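Local coordinates for protein probable flavin reductase (Sinorhizobium meliloti, PDB 3RH7) that binds flavin mononucleotide and probably acts as an NADPH-dependent flavin reductase of the FMN-binding split-barrel class, at residues R81-N85 with D116-I120; F106-D110 with P119-D123; V232-Y238 with I251-L256. All blocks are in the same frame, centred on the assembly; numbering follows the deposited sequence.

Contact 1: R81-N85 with D116-I120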
ATOM      1  N   ARG A  81     -21.213 -16.694   7.724  1.00 74.68           N
ATOM      2  CA  ARG A  81     -19.773 -16.855   7.648  1.00 71.77           C
ATOM      3  C   ARG A  81     -19.265 -16.299   6.337  1.00 72.88           C
ATOM      4  O   ARG A  81     -19.949 -16.380   5.309  1.00 74.48           O
ATOM      5  CB  ARG A  81     -19.398 -18.343   7.798  1.00 71.75           C
ATOM      6  CG  ARG A  81     -19.750 -18.885   9.176  1.00 89.39           C
ATOM      7  CD  ARG A  81     -19.383 -20.334   9.373  1.00108.96           C
ATOM      8  NE  ARG A  81     -19.404 -20.705  10.792  1.00127.45           N
ATOM      9  CZ  ARG A  81     -18.385 -20.527  11.632  1.00140.90           C
ATOM     10  NH1 ARG A  81     -17.252 -19.976  11.209  1.00126.24           N
ATOM     11  NH2 ARG A  81     -18.497 -20.890  12.905  1.00123.30           N
ATOM     12  N   PHE A  82     -18.072 -15.715   6.370  1.00 64.94           N
ATOM     13  CA  PHE A  82     -17.419 -15.199   5.173  1.00 62.33           C
ATOM     14  C   PHE A  82     -15.890 -15.383   5.272  1.00 63.49           C
ATOM     15  O   PHE A  82     -15.394 -15.753   6.328  1.00 63.47           O
ATOM     16  CB  PHE A  82     -17.807 -13.750   4.917  1.00 62.75           C
ATOM     17  CG  PHE A  82     -17.271 -12.744   5.893  1.00 63.13           C
ATOM     18  CD1 PHE A  82     -17.936 -12.485   7.083  1.00 67.65           C
ATOM     19  CD2 PHE A  82     -16.122 -12.020   5.608  1.00 63.22           C
ATOM     20  CE1 PHE A  82     -17.445 -11.544   7.987  1.00 67.69           C
ATOM     21  CE2 PHE A  82     -15.621 -11.091   6.517  1.00 64.72           C
ATOM     22  CZ  PHE A  82     -16.295 -10.846   7.691  1.00 64.23           C
ATOM     23  N   ALA A  83     -15.161 -15.162   4.177  1.00 57.68           N
ATOM     24  CA  ALA A  83     -13.712 -15.275   4.173  1.00 56.49           C
ATOM     25  C   ALA A  83     -13.078 -14.097   3.467  1.00 61.12           C
ATOM     26  O   ALA A  83     -13.629 -13.580   2.497  1.00 63.49           O
ATOM     27  CB  ALA A  83     -13.269 -16.577   3.524  1.00 57.27           C
ATOM     28  N   ILE A  84     -11.915 -13.675   3.949  1.00 55.60           N
ATOM     29  CA  ILE A  84     -11.187 -12.574   3.332  1.00 54.31           C
ATOM     30  C   ILE A  84      -9.933 -13.129   2.647  1.00 59.58           C
ATOM     31  O   ILE A  84      -9.058 -13.661   3.331  1.00 59.02           O
ATOM     32  CB  ILE A  84     -10.868 -11.487   4.385  1.00 56.14           C
ATOM     33  CG1 ILE A  84     -12.139 -10.721   4.804  1.00 55.95           C
ATOM     34  CG2 ILE A  84      -9.744 -10.555   3.933  1.00 56.90           C
ATOM     35  CD1 ILE A  84     -12.695  -9.726   3.845  1.00 61.40           C
ATOM     36  N   ASN A  85      -9.851 -13.025   1.302  1.00 56.77           N
ATOM     37  CA  ASN A  85      -8.654 -13.501   0.589  1.00 56.55           C
ATOM     38  C   ASN A  85      -7.768 -12.304   0.195  1.00 58.53           C
ATOM     39  O   ASN A  85      -8.142 -11.546  -0.720  1.00 57.86           O
ATOM     40  CB  ASN A  85      -9.028 -14.330  -0.651  1.00 58.47           C
ATOM     41  CG  ASN A  85      -9.611 -15.677  -0.358  1.00 60.65           C
ATOM     42  OD1 ASN A  85      -8.889 -16.648  -0.178  1.00 68.60           O
ATOM     43  ND2 ASN A  85     -10.925 -15.783  -0.387  1.00 31.99           N
ATOM     44  N   ASP A 116     -15.121 -23.993   7.566  1.00 84.91           N
ATOM     45  CA  ASP A 116     -16.427 -23.391   7.791  1.00 84.78           C
ATOM     46  C   ASP A 116     -17.117 -22.991   6.450  1.00 86.52           C
ATOM     47  O   ASP A 116     -17.894 -22.051   6.390  1.00 84.59           O
ATOM     48  CB  ASP A 116     -16.272 -22.210   8.762  1.00 86.39           C
ATOM     49  CG  ASP A 116     -15.566 -22.595  10.069  1.00102.79           C
ATOM     50  OD1 ASP A 116     -16.259 -23.072  11.003  1.00104.92           O
ATOM     51  OD2 ASP A 116     -14.310 -22.453  10.143  1.00108.69           O
ATOM     52  N   GLY A 117     -16.869 -23.782   5.413  1.00 84.82           N
ATOM     53  CA  GLY A 117     -17.489 -23.680   4.092  1.00 85.43           C
ATOM     54  C   GLY A 117     -17.406 -22.365   3.353  1.00 88.04           C
ATOM     55  O   GLY A 117     -18.358 -21.962   2.676  1.00 87.94           O
ATOM     56  N   CYS A 118     -16.248 -21.722   3.430  1.00 82.69           N
ATOM     57  CA  CYS A 118     -16.013 -20.458   2.750  1.00 79.96           C
ATOM     58  C   CYS A 118     -14.986 -20.638   1.641  1.00 77.84           C
ATOM     59  O   CYS A 118     -13.988 -21.350   1.847  1.00 76.29           O
ATOM     60  CB  CYS A 118     -15.562 -19.405   3.751  1.00 79.62           C
ATOM     61  SG  CYS A 118     -16.892 -18.760   4.792  1.00 84.07           S
ATOM     62  N   PRO A 119     -15.180 -19.968   0.476  1.00 70.80           N
ATOM     63  CA  PRO A 119     -14.217 -20.111  -0.620  1.00 69.31           C
ATOM     64  C   PRO A 119     -12.863 -19.470  -0.306  1.00 68.55           C
ATOM     65  O   PRO A 119     -12.778 -18.255  -0.184  1.00 66.57           O
ATOM     66  CB  PRO A 119     -14.917 -19.433  -1.807  1.00 71.32           C
ATOM     67  CG  PRO A 119     -16.333 -19.315  -1.417  1.00 76.87           C
ATOM     68  CD  PRO A 119     -16.308 -19.120   0.063  1.00 71.98           C
ATOM     69  N   ILE A 120     -11.824 -20.321  -0.111  1.00 63.29           N
ATOM     70  CA  ILE A 120     -10.418 -19.963   0.145  1.00 60.89           C
ATOM     71  C   ILE A 120      -9.628 -20.086  -1.161  1.00 64.48           C
ATOM     72  O   ILE A 120      -9.546 -21.188  -1.707  1.00 66.37           O
ATOM     73  CB  ILE A 120      -9.804 -20.883   1.234  1.00 63.76           C
ATOM     74  CG1 ILE A 120     -10.606 -20.914   2.562  1.00 63.67           C
ATOM     75  CG2 ILE A 120      -8.305 -20.615   1.424  1.00 63.54           C
ATOM     76  CD1 ILE A 120     -10.666 -19.692   3.266  1.00 66.73           C
TER
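Ala83 faces Cys118, CA to CA 5.8 Å, and Asn85 faces Ile120 at 6.7 Å, so 81-85 and 116-120 run in the same direction and meet through side chains, the backbone of 81-85 being paired with strands 30-38 and 126-138. Arg81, Ala83 and Asn85 all project toward 116-120. At the apolar middle, Ala83 CB rests 3.6 Å from Cys118 CB, and Ile120 CD1 reaches the same methyl at 4.1 Å, beside Cys118 CB. With SG beside its own backbone N (chi1 -75°), Cys118 lays its sulfur against the main chain at Phe82, SG to C 3.6 Å. One end is polar and directional: Asn85 ND2 donates to Pro119 O at 3.1 Å, with Pro119 O almost in the plane of the Asn85 amide. OD1 of that amide accepts from Phe121 N, so the two bonds fix which way round the group lies; Pro119 O has a second donor in Thr36 OG1. At the other end the salt bridge is one of charge only: Asp116 OD1 sits over one face of the Arg81 guanidinium, 3.3 Å from NH1, with no N-H aimed at it. Phe82 and Ile84 point the opposite way, onto residues of strand 61-67, consistent with the split barrel of this family: one face of strand 81-86 turned to the barrel interior, the other covered by 116-120.

Contact 2: F106-D110 with P119-D123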
ATOM      1  N   PHE A 106     -15.888 -17.397 -10.176  1.00 69.75           N
ATOM      2  CA  PHE A 106     -15.097 -18.425  -9.520  1.00 68.46           C
ATOM      3  C   PHE A 106     -14.323 -19.333 -10.492  1.00 74.61           C
ATOM      4  O   PHE A 106     -13.465 -20.107 -10.053  1.00 74.94           O
ATOM      5  CB  PHE A 106     -15.985 -19.215  -8.568  1.00 70.45           C
ATOM      6  CG  PHE A 106     -16.183 -18.478  -7.258  1.00 70.44           C
ATOM      7  CD1 PHE A 106     -17.195 -17.536  -7.112  1.00 73.22           C
ATOM      8  CD2 PHE A 106     -15.329 -18.697  -6.182  1.00 71.45           C
ATOM      9  CE1 PHE A 106     -17.354 -16.836  -5.910  1.00 73.24           C
ATOM     10  CE2 PHE A 106     -15.499 -18.006  -4.979  1.00 73.38           C
ATOM     11  CZ  PHE A 106     -16.514 -17.087  -4.849  1.00 71.58           C
ATOM     12  N   ALA A 107     -14.555 -19.174 -11.807  1.00 71.35           N
ATOM     13  CA  ALA A 107     -13.867 -19.911 -12.859  1.00 70.82           C
ATOM     14  C   ALA A 107     -12.504 -19.272 -13.177  1.00 74.48           C
ATOM     15  O   ALA A 107     -11.745 -19.811 -13.973  1.00 76.16           O
ATOM     16  CB  ALA A 107     -14.735 -19.951 -14.098  1.00 72.84           C
ATOM     17  N   ALA A 108     -12.198 -18.129 -12.571  1.00 69.54           N
ATOM     18  CA  ALA A 108     -10.940 -17.417 -12.756  1.00 68.14           C
ATOM     19  C   ALA A 108      -9.943 -17.679 -11.613  1.00 71.44           C
ATOM     20  O   ALA A 108      -8.829 -17.131 -11.643  1.00 68.77           O
ATOM     21  CB  ALA A 108     -11.210 -15.929 -12.863  1.00 68.12           C
ATOM     22  N   VAL A 109     -10.342 -18.472 -10.582  1.00 70.00           N
ATOM     23  CA  VAL A 109      -9.448 -18.772  -9.452  1.00 69.43           C
ATOM     24  C   VAL A 109      -9.462 -20.218  -9.063  1.00 73.10           C
ATOM     25  O   VAL A 109     -10.534 -20.834  -9.025  1.00 75.28           O
ATOM     26  CB  VAL A 109      -9.749 -17.969  -8.170  1.00 74.27           C
ATOM     27  CG1 VAL A 109      -8.468 -17.761  -7.352  1.00 73.61           C
ATOM     28  CG2 VAL A 109     -10.435 -16.646  -8.456  1.00 73.71           C
ATOM     29  N   ASP A 110      -8.278 -20.743  -8.681  1.00 66.73           N
ATOM     30  CA  ASP A 110      -8.173 -22.079  -8.103  1.00 65.48           C
ATOM     31  C   ASP A 110      -8.532 -21.873  -6.653  1.00 67.19           C
ATOM     32  O   ASP A 110      -7.885 -21.084  -5.954  1.00 64.99           O
ATOM     33  CB  ASP A 110      -6.790 -22.714  -8.299  1.00 66.30           C
ATOM     34  CG  ASP A 110      -6.397 -22.984  -9.731  1.00 81.63           C
ATOM     35  OD1 ASP A 110      -7.260 -23.438 -10.513  1.00 86.27           O
ATOM     36  OD2 ASP A 110      -5.220 -22.811 -10.057  1.00 88.69           O
ATOM     37  N   PRO A 119     -15.180 -19.968   0.476  1.00 70.80           N
ATOM     38  CA  PRO A 119     -14.217 -20.111  -0.620  1.00 69.31           C
ATOM     39  C   PRO A 119     -12.863 -19.470  -0.306  1.00 68.55           C
ATOM     40  O   PRO A 119     -12.778 -18.255  -0.184  1.00 66.57           O
ATOM     41  CB  PRO A 119     -14.917 -19.433  -1.807  1.00 71.32           C
ATOM     42  CG  PRO A 119     -16.333 -19.315  -1.417  1.00 76.87           C
ATOM     43  CD  PRO A 119     -16.308 -19.120   0.063  1.00 71.98           C
ATOM     44  N   ILE A 120     -11.824 -20.321  -0.111  1.00 63.29           N
ATOM     45  CA  ILE A 120     -10.418 -19.963   0.145  1.00 60.89           C
ATOM     46  C   ILE A 120      -9.628 -20.086  -1.161  1.00 64.48           C
ATOM     47  O   ILE A 120      -9.546 -21.188  -1.707  1.00 66.37           O
ATOM     48  CB  ILE A 120      -9.804 -20.883   1.234  1.00 63.76           C
ATOM     49  CG1 ILE A 120     -10.606 -20.914   2.562  1.00 63.67           C
ATOM     50  CG2 ILE A 120      -8.305 -20.615   1.424  1.00 63.54           C
ATOM     51  CD1 ILE A 120     -10.666 -19.692   3.266  1.00 66.73           C
ATOM     52  N   PHE A 121      -9.022 -18.993  -1.645  1.00 58.97           N
ATOM     53  CA  PHE A 121      -8.251 -19.022  -2.893  1.00 58.63           C
ATOM     54  C   PHE A 121      -6.826 -19.491  -2.679  1.00 60.93           C
ATOM     55  O   PHE A 121      -6.240 -19.273  -1.619  1.00 61.87           O
ATOM     56  CB  PHE A 121      -8.226 -17.646  -3.573  1.00 59.65           C
ATOM     57  CG  PHE A 121      -9.528 -16.998  -3.963  1.00 61.12           C
ATOM     58  CD1 PHE A 121     -10.715 -17.715  -3.949  1.00 64.91           C
ATOM     59  CD2 PHE A 121      -9.564 -15.673  -4.368  1.00 63.24           C
ATOM     60  CE1 PHE A 121     -11.915 -17.110  -4.302  1.00 67.24           C
ATOM     61  CE2 PHE A 121     -10.766 -15.065  -4.718  1.00 66.98           C
ATOM     62  CZ  PHE A 121     -11.936 -15.785  -4.684  1.00 66.25           C
ATOM     63  N   SER A 122      -6.267 -20.113  -3.699  1.00 55.89           N
ATOM     64  CA  SER A 122      -4.896 -20.593  -3.601  1.00 55.45           C
ATOM     65  C   SER A 122      -3.907 -19.510  -4.045  1.00 57.50           C
ATOM     66  O   SER A 122      -4.284 -18.527  -4.692  1.00 54.98           O
ATOM     67  CB  SER A 122      -4.707 -21.883  -4.397  1.00 60.44           C
ATOM     68  OG  SER A 122      -5.085 -21.676  -5.744  1.00 70.96           O
ATOM     69  N   ASP A 123      -2.648 -19.665  -3.615  1.00 55.27           N
ATOM     70  CA  ASP A 123      -1.539 -18.750  -3.900  1.00 54.49           C
ATOM     71  C   ASP A 123      -1.822 -17.305  -3.379  1.00 55.83           C
ATOM     72  O   ASP A 123      -1.248 -16.345  -3.900  1.00 56.91           O
ATOM     73  CB  ASP A 123      -1.167 -18.751  -5.409  1.00 56.65           C
ATOM     74  CG  ASP A 123      -1.181 -20.130  -6.080  1.00 71.98           C
ATOM     75  OD1 ASP A 123      -0.512 -21.057  -5.557  1.00 70.92           O
ATOM     76  OD2 ASP A 123      -1.871 -20.281  -7.127  1.00 81.31           O
TER
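Phe121 is the hub of the apolar centre, met by Val109 over one face of its ring and by Phe106 at the rim. Val109 CG1 lies 4.0 Å from the ring centroid and 27° off the normal, a CH-pi contact. The first torsion of Val109 (chi1 -151°) swings this methyl away from its backbone N, while CG2 covers the same face, 4.0 Å above the plane, toward CE2 and CZ. Phe106 brings its CE2 to the edge of the Phe121 ring, near its plane, 3.8 Å from Phe121 CE1, the two side chains crossing at about a right angle. The same CE2 also meets Pro119 CB at 3.5 Å, so one corner of Phe106 fills the angle between proline and phenylalanine. Around this core the aromatic cluster widens: Phe98, one of the FMN-binding residues, packs edge-to-face with Phe106 and also touches Val109 and Phe121.

Topologically, the contact closes the open end of a small antiparallel hairpin, strands 111-113 and 119-121. Ile120 pairs with Arg112 inside it, and one step farther out Ser122 N donates to Asp110 O at 2.9 Å, continuing that register. Ser122 OG, held between its own N and carbonyl carbon (chi1 56°), donates to the same oxygen, also at 2.9 Å, but from well above the carbonyl plane. Two donors from a single residue thus grip one acceptor. At the outermost margin the exposed carboxylates of Asp110 and Asp123 lie 5.1 Å apart, OD2 to OD2, where solvent would probably damp any effect of their like charges.

Contact 3: V232-Y238 with I251-L256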
ATOM      1  N   VAL A 232       3.898  17.744 -11.965  1.00 62.28           N
ATOM      2  CA  VAL A 232       3.742  16.302 -12.034  1.00 60.89           C
ATOM      3  C   VAL A 232       4.270  15.620 -10.779  1.00 63.80           C
ATOM      4  O   VAL A 232       5.201  16.124 -10.142  1.00 64.65           O
ATOM      5  CB  VAL A 232       4.431  15.777 -13.322  1.00 65.37           C
ATOM      6  CG1 VAL A 232       4.588  14.254 -13.315  1.00 65.07           C
ATOM      7  CG2 VAL A 232       3.679  16.233 -14.590  1.00 65.92           C
ATOM      8  N   THR A 233       3.625  14.494 -10.402  1.00 58.08           N
ATOM      9  CA  THR A 233       4.054  13.633  -9.309  1.00 56.50           C
ATOM     10  C   THR A 233       4.138  12.235  -9.890  1.00 61.35           C
ATOM     11  O   THR A 233       3.135  11.699 -10.375  1.00 62.19           O
ATOM     12  CB  THR A 233       3.166  13.726  -8.052  1.00 64.32           C
ATOM     13  OG1 THR A 233       3.495  14.916  -7.329  1.00 61.58           O
ATOM     14  CG2 THR A 233       3.361  12.535  -7.106  1.00 63.52           C
ATOM     15  N   ILE A 234       5.345  11.652  -9.877  1.00 55.94           N
ATOM     16  CA  ILE A 234       5.518  10.288 -10.364  1.00 53.60           C
ATOM     17  C   ILE A 234       5.193   9.381  -9.202  1.00 56.69           C
ATOM     18  O   ILE A 234       5.612   9.659  -8.076  1.00 58.32           O
ATOM     19  CB  ILE A 234       6.940  10.059 -10.917  1.00 55.65           C
ATOM     20  CG1 ILE A 234       7.355  11.099 -11.980  1.00 56.34           C
ATOM     21  CG2 ILE A 234       7.132   8.635 -11.397  1.00 55.08           C
ATOM     22  CD1 ILE A 234       6.603  11.112 -13.265  1.00 64.75           C
ATOM     23  N   GLY A 235       4.405   8.356  -9.452  1.00 50.73           N
ATOM     24  CA  GLY A 235       4.007   7.424  -8.412  1.00 49.67           C
ATOM     25  C   GLY A 235       4.670   6.069  -8.482  1.00 52.53           C
ATOM     26  O   GLY A 235       5.892   5.965  -8.604  1.00 52.85           O
ATOM     27  N   PHE A 236       3.851   5.026  -8.363  1.00 48.13           N
ATOM     28  CA  PHE A 236       4.300   3.644  -8.384  1.00 47.35           C
ATOM     29  C   PHE A 236       4.512   3.185  -9.798  1.00 53.71           C
ATOM     30  O   PHE A 236       3.868   3.683 -10.711  1.00 54.43           O
ATOM     31  CB  PHE A 236       3.283   2.721  -7.680  1.00 48.12           C
ATOM     32  CG  PHE A 236       3.299   2.749  -6.171  1.00 48.25           C
ATOM     33  CD1 PHE A 236       4.258   2.045  -5.460  1.00 52.49           C
ATOM     34  CD2 PHE A 236       2.344   3.459  -5.462  1.00 49.16           C
ATOM     35  CE1 PHE A 236       4.274   2.069  -4.063  1.00 53.46           C
ATOM     36  CE2 PHE A 236       2.366   3.499  -4.071  1.00 52.80           C
ATOM     37  CZ  PHE A 236       3.328   2.804  -3.376  1.00 52.02           C
ATOM     38  N   LEU A 237       5.392   2.207  -9.975  1.00 52.10           N
ATOM     39  CA  LEU A 237       5.653   1.604 -11.276  1.00 52.11           C
ATOM     40  C   LEU A 237       4.369   0.963 -11.795  1.00 59.54           C
ATOM     41  O   LEU A 237       3.641   0.292 -11.043  1.00 59.19           O
ATOM     42  CB  LEU A 237       6.777   0.564 -11.170  1.00 50.58           C
ATOM     43  CG  LEU A 237       8.170   1.119 -11.033  1.00 53.70           C
ATOM     44  CD1 LEU A 237       9.125   0.047 -10.656  1.00 53.90           C
ATOM     45  CD2 LEU A 237       8.618   1.742 -12.314  1.00 58.33           C
ATOM     46  N   TYR A 238       4.055   1.240 -13.056  1.00 56.99           N
ATOM     47  CA  TYR A 238       2.852   0.713 -13.680  1.00 56.65           C
ATOM     48  C   TYR A 238       3.142  -0.610 -14.385  1.00 59.75           C
ATOM     49  O   TYR A 238       2.427  -1.593 -14.192  1.00 58.06           O
ATOM     50  CB  TYR A 238       2.317   1.742 -14.659  1.00 57.84           C
ATOM     51  CG  TYR A 238       0.890   1.531 -15.081  1.00 60.60           C
ATOM     52  CD1 TYR A 238      -0.160   2.032 -14.321  1.00 62.96           C
ATOM     53  CD2 TYR A 238       0.590   0.954 -16.307  1.00 62.79           C
ATOM     54  CE1 TYR A 238      -1.478   1.924 -14.751  1.00 65.96           C
ATOM     55  CE2 TYR A 238      -0.726   0.842 -16.748  1.00 64.79           C
ATOM     56  CZ  TYR A 238      -1.757   1.327 -15.963  1.00 75.37           C
ATOM     57  OH  TYR A 238      -3.063   1.211 -16.367  1.00 78.99           O
ATOM     58  N   ILE A 251      10.173   1.147 -19.007  1.00 52.45           N
ATOM     59  CA  ILE A 251       9.785   1.373 -17.600  1.00 49.92           C
ATOM     60  C   ILE A 251       8.645   2.402 -17.622  1.00 55.32           C
ATOM     61  O   ILE A 251       8.867   3.566 -17.986  1.00 56.61           O
ATOM     62  CB  ILE A 251      10.963   1.782 -16.662  1.00 51.08           C
ATOM     63  CG1 ILE A 251      11.963   0.610 -16.495  1.00 51.08           C
ATOM     64  CG2 ILE A 251      10.452   2.257 -15.302  1.00 48.27           C
ATOM     65  CD1 ILE A 251      13.244   0.940 -15.812  1.00 55.93           C
ATOM     66  N   VAL A 252       7.411   1.951 -17.302  1.00 50.16           N
ATOM     67  CA  VAL A 252       6.216   2.800 -17.317  1.00 48.87           C
ATOM     68  C   VAL A 252       5.775   3.050 -15.883  1.00 55.88           C
ATOM     69  O   VAL A 252       5.617   2.104 -15.095  1.00 55.66           O
ATOM     70  CB  VAL A 252       5.071   2.214 -18.183  1.00 50.86           C
ATOM     71  CG1 VAL A 252       3.885   3.179 -18.265  1.00 50.61           C
ATOM     72  CG2 VAL A 252       5.570   1.858 -19.577  1.00 50.41           C
ATOM     73  N   TYR A 253       5.625   4.341 -15.537  1.00 53.49           N
ATOM     74  CA  TYR A 253       5.218   4.789 -14.206  1.00 52.22           C
ATOM     75  C   TYR A 253       3.808   5.273 -14.225  1.00 59.40           C
ATOM     76  O   TYR A 253       3.298   5.690 -15.277  1.00 58.83           O
ATOM     77  CB  TYR A 253       6.110   5.942 -13.743  1.00 51.54           C
ATOM     78  CG  TYR A 253       7.321   5.550 -12.942  1.00 52.56           C
ATOM     79  CD1 TYR A 253       7.229   5.322 -11.571  1.00 55.04           C
ATOM     80  CD2 TYR A 253       8.583   5.517 -13.521  1.00 52.92           C
ATOM     81  CE1 TYR A 253       8.361   5.069 -10.796  1.00 55.07           C
ATOM     82  CE2 TYR A 253       9.721   5.238 -12.764  1.00 53.80           C
ATOM     83  CZ  TYR A 253       9.607   5.030 -11.395  1.00 58.77           C
ATOM     84  OH  TYR A 253      10.715   4.804 -10.618  1.00 54.21           O
ATOM     85  N   HIS A 254       3.168   5.236 -13.062  1.00 58.11           N
ATOM     86  CA  HIS A 254       1.859   5.816 -12.934  1.00 60.00           C
ATOM     87  C   HIS A 254       2.143   7.239 -12.482  1.00 63.53           C
ATOM     88  O   HIS A 254       3.072   7.412 -11.697  1.00 64.38           O
ATOM     89  CB  HIS A 254       0.945   4.998 -11.994  1.00 61.95           C
ATOM     90  CG  HIS A 254      -0.501   5.427 -12.021  1.00 68.25           C
ATOM     91  ND1 HIS A 254      -0.979   6.408 -12.920  1.00 72.42           N
ATOM     92  CD2 HIS A 254      -1.531   5.027 -11.244  1.00 71.74           C
ATOM     93  CE1 HIS A 254      -2.267   6.561 -12.650  1.00 72.81           C
ATOM     94  NE2 HIS A 254      -2.651   5.762 -11.651  1.00 72.91           N
ATOM     95  N   ALA A 255       1.468   8.271 -13.054  1.00 58.72           N
ATOM     96  CA  ALA A 255       1.758   9.645 -12.639  1.00 58.01           C
ATOM     97  C   ALA A 255       0.500  10.524 -12.560  1.00 60.72           C
ATOM     98  O   ALA A 255      -0.573  10.094 -12.971  1.00 62.12           O
ATOM     99  CB  ALA A 255       2.784  10.262 -13.577  1.00 59.03           C
ATOM    100  N   LEU A 256       0.637  11.737 -11.985  1.00 54.70           N
ATOM    101  CA  LEU A 256      -0.444  12.708 -11.833  1.00 54.32           C
ATOM    102  C   LEU A 256      -0.045  14.069 -12.295  1.00 60.34           C
ATOM    103  O   LEU A 256       1.061  14.524 -11.969  1.00 59.64           O
ATOM    104  CB  LEU A 256      -0.897  12.839 -10.381  1.00 53.15           C
ATOM    105  CG  LEU A 256      -1.696  11.726  -9.791  1.00 55.79           C
ATOM    106  CD1 LEU A 256      -2.031  12.040  -8.366  1.00 54.84           C
ATOM    107  CD2 LEU A 256      -2.936  11.432 -10.601  1.00 55.86           C
TER
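Tyr253 is held between Ile234 and Leu237, the well-packed part of this antiparallel contact. Leu237 CD2 stands over the ring centre, 3.5 Å from the centroid, while Ile234 CG2 covers the opposite face, 3.7 Å from the Tyr253 ring centroid and displaced toward the rim; both are CH-pi contacts. Leu237 CD2 also meets Ile251 CG2. A beta bulge lies beside it: Gly235 N donates to His254 O at 2.8 Å and His254 N to Phe236 O at 2.9 Å, so the register shifts by one. Beyond the corner, Tyr238 turns its edge to the His254 ring, a T-shaped pair with planes at 69°, and His254 ND1 is hydrogen-bonded to Val189 O. The Thr233-Leu256 end is looser. Backbone bonds from Thr233 N to Leu256 O and Leu256 N to Thr233 O, both 3.0 Å, make a regular pair, but the side chains barely meet and remain partly exposed, with Gly155 of the second subunit lying against them. Strand 232-242 is outermost in a four-stranded mixed sheet and 249-257 lies between it and strand 184-191, while helix 216-228 packs on Ile234 and Tyr253 and helix 169-181 on Leu237 and Ile251.

Along the chain contacts 1 and 2 end on the same strand, 119-121, and share Pro119 and Ile120; their centres lie about 11 Å apart, and the hydrogen bond from Phe121 N to Asn85 OD1 ties one to the other. Both belong to the flavin-reductase domain, where the small hairpin 111-113/119-121 is joined to barrel strand 81-86 through contact 1 and to the loop after helix 92-97 through contact 2. Contact 3 follows later, in a separate mixed sheet on the opposite side of the chain's centre, about 35 Å from contact 1 and about 30 Å from contact 2, centre to centre. The protein thus combines an FMN-binding barrel with a second, C-terminal sheet whose outer hairpin also meets the partner subunit.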